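Local coordinates for protein Non-reducing end alpha-L-arabinofuranosidase BoGH43B (PDB 5JOZ) that cleaves terminal non-reducing alpha-L-arabinofuranose residues from xyloglucan side chains, as a glycoside hydrolase of family 43, at residues H179-G184 / Y188-E193. Numbering follows the deposited sequence.
Sequences HFYKIG and YIMSAE
Y181 and Y188 face each other as a hydrogen-bonded pair in an antiparallel beta hairpin, two neighbouring strands of one four-stranded blade in the five-bladed beta-propeller of family 43. Their bonds are short and nearly straight: Y188 N to Y181 O is 2.7 Å, with 167° at the hydrogen, and Y181 N to Y188 O is 2.9 Å. H179 and M190 form a second such pair, with H179 N 2.8 Å from M190 O. All four residues are buried and put their side chains on one face. The methionine chain, bent at its last torsion (chi3 69°), brings M190 CE to the edge of the Y181 ring, 3.7 Å from Y181 OH; that hydroxyl is hydrogen-bonded to D240 OD1 and L241 N. On the other face, I189 CG1 lies 4.0 Å from F180 CD1, at the ring edge and in its plane. H179 ND1 hydrogen-bonds S128 OG, and the H179 side chain lies about 8 Å from that of D16, the inferred proton acceptor. I183, partly exposed, forms the solvent-side margin, yet its side chain still crosses the buried Y188 ring at about a right angle. Y188 OH hydrogen-bonds G281 O. An alanine here would probably leave I183 CB without the ring beside it and G281 O without its hydrogen-bond partner. At this margin, I183 O sits in the plane of the Y188 ring, 3.5 Å from Y188 CE1.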
ATOM      1  N   HIS A 179     -19.493   1.517   1.821  1.00 26.25           N
ATOM      2  CA  HIS A 179     -19.741   2.049   0.484  1.00 28.33           C
ATOM      3  C   HIS A 179     -21.232   2.071   0.229  1.00 28.40           C
ATOM      4  O   HIS A 179     -21.965   1.228   0.742  1.00 24.01           O
ATOM      5  CB  HIS A 179     -19.051   1.218  -0.595  1.00 27.20           C
ATOM      6  CG  HIS A 179     -17.567   1.207  -0.465  1.00 32.29           C
ATOM      7  ND1 HIS A 179     -16.808   2.358  -0.491  1.00 27.92           N
ATOM      8  CD2 HIS A 179     -16.702   0.186  -0.273  1.00 29.05           C
ATOM      9  CE1 HIS A 179     -15.534   2.038  -0.345  1.00 30.01           C
ATOM     10  NE2 HIS A 179     -15.443   0.728  -0.207  1.00 26.81           N
ATOM     11  N   PHE A 180     -21.636   3.019  -0.609  1.00 27.14           N
ATOM     12  CA  PHE A 180     -23.011   3.304  -0.908  1.00 30.02           C
ATOM     13  C   PHE A 180     -23.259   2.936  -2.373  1.00 31.62           C
ATOM     14  O   PHE A 180     -22.533   3.396  -3.247  1.00 32.39           O
ATOM     15  CB  PHE A 180     -23.246   4.805  -0.666  1.00 34.99           C
ATOM     16  CG  PHE A 180     -24.692   5.202  -0.618  1.00 30.73           C
ATOM     17  CD1 PHE A 180     -25.551   4.617   0.295  1.00 33.20           C
ATOM     18  CD2 PHE A 180     -25.190   6.176  -1.476  1.00 34.82           C
ATOM     19  CE1 PHE A 180     -26.885   4.981   0.343  1.00 34.09           C
ATOM     20  CE2 PHE A 180     -26.520   6.545  -1.433  1.00 35.26           C
ATOM     21  CZ  PHE A 180     -27.371   5.943  -0.520  1.00 35.73           C
ATOM     22  N   TYR A 181     -24.257   2.092  -2.637  1.00 28.87           N
ATOM     23  CA  TYR A 181     -24.629   1.737  -4.014  1.00 30.71           C
ATOM     24  C   TYR A 181     -26.137   1.816  -4.216  1.00 30.77           C
ATOM     25  O   TYR A 181     -26.908   1.484  -3.316  1.00 31.84           O
ATOM     26  CB  TYR A 181     -24.156   0.327  -4.382  1.00 30.19           C
ATOM     27  CG  TYR A 181     -22.716   0.024  -4.048  1.00 27.45           C
ATOM     28  CD1 TYR A 181     -21.679   0.652  -4.721  1.00 29.77           C
ATOM     29  CD2 TYR A 181     -22.394  -0.892  -3.052  1.00 32.58           C
ATOM     30  CE1 TYR A 181     -20.355   0.377  -4.415  1.00 31.59           C
ATOM     31  CE2 TYR A 181     -21.080  -1.183  -2.740  1.00 36.83           C
ATOM     32  CZ  TYR A 181     -20.059  -0.547  -3.425  1.00 33.79           C
ATOM     33  OH  TYR A 181     -18.755  -0.846  -3.115  1.00 31.08           O
ATOM     34  N   LYS A 182     -26.551   2.265  -5.397  1.00 31.26           N
ATOM     35  CA  LYS A 182     -27.956   2.232  -5.784  1.00 32.73           C
ATOM     36  C   LYS A 182     -28.032   1.157  -6.827  1.00 30.34           C
ATOM     37  O   LYS A 182     -27.611   1.378  -7.958  1.00 32.19           O
ATOM     38  CB  LYS A 182     -28.418   3.581  -6.344  1.00 33.52           C
ATOM     39  CG  LYS A 182     -29.794   3.590  -7.010  1.00 38.51           C
ATOM     40  CD  LYS A 182     -30.900   3.074  -6.097  1.00 48.88           C
ATOM     41  CE  LYS A 182     -32.281   3.292  -6.697  1.00 52.50           C
ATOM     42  NZ  LYS A 182     -32.549   4.730  -6.988  1.00 58.03           N
ATOM     43  N   ILE A 183     -28.551  -0.003  -6.441  1.00 26.36           N
ATOM     44  CA  ILE A 183     -28.641  -1.156  -7.333  1.00 28.40           C
ATOM     45  C   ILE A 183     -30.095  -1.604  -7.364  1.00 31.29           C
ATOM     46  O   ILE A 183     -30.648  -1.987  -6.317  1.00 27.43           O
ATOM     47  CB  ILE A 183     -27.785  -2.343  -6.834  1.00 27.10           C
ATOM     48  CG1 ILE A 183     -26.314  -1.936  -6.673  1.00 29.73           C
ATOM     49  CG2 ILE A 183     -27.930  -3.537  -7.771  1.00 28.03           C
ATOM     50  CD1 ILE A 183     -25.521  -2.853  -5.762  1.00 29.34           C
ATOM     51  N   GLY A 184     -30.702  -1.583  -8.552  1.00 28.00           N
ATOM     52  CA  GLY A 184     -32.100  -1.961  -8.702  1.00 33.10           C
ATOM     53  C   GLY A 184     -32.984  -1.101  -7.815  1.00 30.59           C
ATOM     54  O   GLY A 184     -32.794   0.108  -7.759  1.00 36.78           O
ATOM     55  N   TYR A 188     -27.863   0.406  -1.032  1.00 26.14           N
ATOM     56  CA  TYR A 188     -27.119  -0.559  -0.234  1.00 25.53           C
ATOM     57  C   TYR A 188     -25.945   0.105   0.436  1.00 24.29           C
ATOM     58  O   TYR A 188     -25.238   0.892  -0.187  1.00 26.05           O
ATOM     59  CB  TYR A 188     -26.555  -1.682  -1.105  1.00 28.63           C
ATOM     60  CG  TYR A 188     -27.563  -2.642  -1.667  1.00 26.61           C
ATOM     61  CD1 TYR A 188     -28.247  -2.349  -2.839  1.00 29.60           C
ATOM     62  CD2 TYR A 188     -27.800  -3.869  -1.059  1.00 27.05           C
ATOM     63  CE1 TYR A 188     -29.154  -3.241  -3.378  1.00 26.05           C
ATOM     64  CE2 TYR A 188     -28.707  -4.766  -1.591  1.00 26.47           C
ATOM     65  CZ  TYR A 188     -29.382  -4.443  -2.749  1.00 26.77           C
ATOM     66  OH  TYR A 188     -30.292  -5.312  -3.280  1.00 28.86           O
ATOM     67  N   ILE A 189     -25.734  -0.244   1.700  1.00 24.82           N
ATOM     68  CA  ILE A 189     -24.542   0.106   2.452  1.00 24.71           C
ATOM     69  C   ILE A 189     -23.822  -1.208   2.727  1.00 24.71           C
ATOM     70  O   ILE A 189     -24.323  -2.050   3.471  1.00 23.30           O
ATOM     71  CB  ILE A 189     -24.874   0.825   3.779  1.00 26.46           C
ATOM     72  CG1 ILE A 189     -25.420   2.224   3.482  1.00 30.88           C
ATOM     73  CG2 ILE A 189     -23.633   0.926   4.674  1.00 26.32           C
ATOM     74  CD1 ILE A 189     -25.980   2.948   4.692  1.00 28.89           C
ATOM     75  N   MET A 190     -22.657  -1.376   2.103  1.00 27.11           N
ATOM     76  CA  MET A 190     -21.812  -2.547   2.295  1.00 24.99           C
ATOM     77  C   MET A 190     -20.639  -2.071   3.134  1.00 26.45           C
ATOM     78  O   MET A 190     -20.087  -1.004   2.885  1.00 24.50           O
ATOM     79  CB  MET A 190     -21.342  -3.077   0.940  1.00 27.40           C
ATOM     80  CG  MET A 190     -20.642  -4.438   0.986  1.00 30.40           C
ATOM     81  SD  MET A 190     -19.997  -4.976  -0.619  1.00 29.62           S
ATOM     82  CE  MET A 190     -18.672  -3.795  -0.867  1.00 33.39           C
ATOM     83  N   SER A 191     -20.252  -2.852   4.129  1.00 26.33           N
ATOM     84  CA  SER A 191     -19.241  -2.400   5.082  1.00 26.92           C
ATOM     85  C   SER A 191     -18.451  -3.569   5.657  1.00 25.68           C
ATOM     86  O   SER A 191     -18.783  -4.731   5.438  1.00 26.16           O
ATOM     87  CB  SER A 191     -19.931  -1.616   6.203  1.00 27.03           C
ATOM     88  OG  SER A 191     -20.889  -2.433   6.854  1.00 23.82           O
ATOM     89  N   ALA A 192     -17.407  -3.227   6.396  1.00 26.03           N
ATOM     90  CA  ALA A 192     -16.512  -4.185   7.021  1.00 31.51           C
ATOM     91  C   ALA A 192     -16.693  -4.161   8.539  1.00 32.71           C
ATOM     92  O   ALA A 192     -16.981  -3.109   9.105  1.00 32.00           O
ATOM     93  CB  ALA A 192     -15.072  -3.852   6.652  1.00 34.07           C
ATOM     94  N   GLU A 193     -16.532  -5.326   9.176  1.00 33.22           N
ATOM     95  CA  GLU A 193     -16.631  -5.502  10.639  1.00 38.01           C
ATOM     96  C   GLU A 193     -15.743  -6.646  11.083  1.00 38.95           C
ATOM     97  O   GLU A 193     -15.323  -7.444  10.257  1.00 37.89           O
ATOM     98  CB  GLU A 193     -18.058  -5.883  11.065  1.00 42.49           C
ATOM     99  CG  GLU A 193     -19.127  -4.955  10.572  1.00 43.26           C
ATOM    100  CD  GLU A 193     -20.501  -5.235  11.131  1.00 44.25           C
ATOM    101  OE1 GLU A 193     -20.770  -6.353  11.629  1.00 35.27           O
ATOM    102  OE2 GLU A 193     -21.326  -4.296  11.050  1.00 48.20           O
TER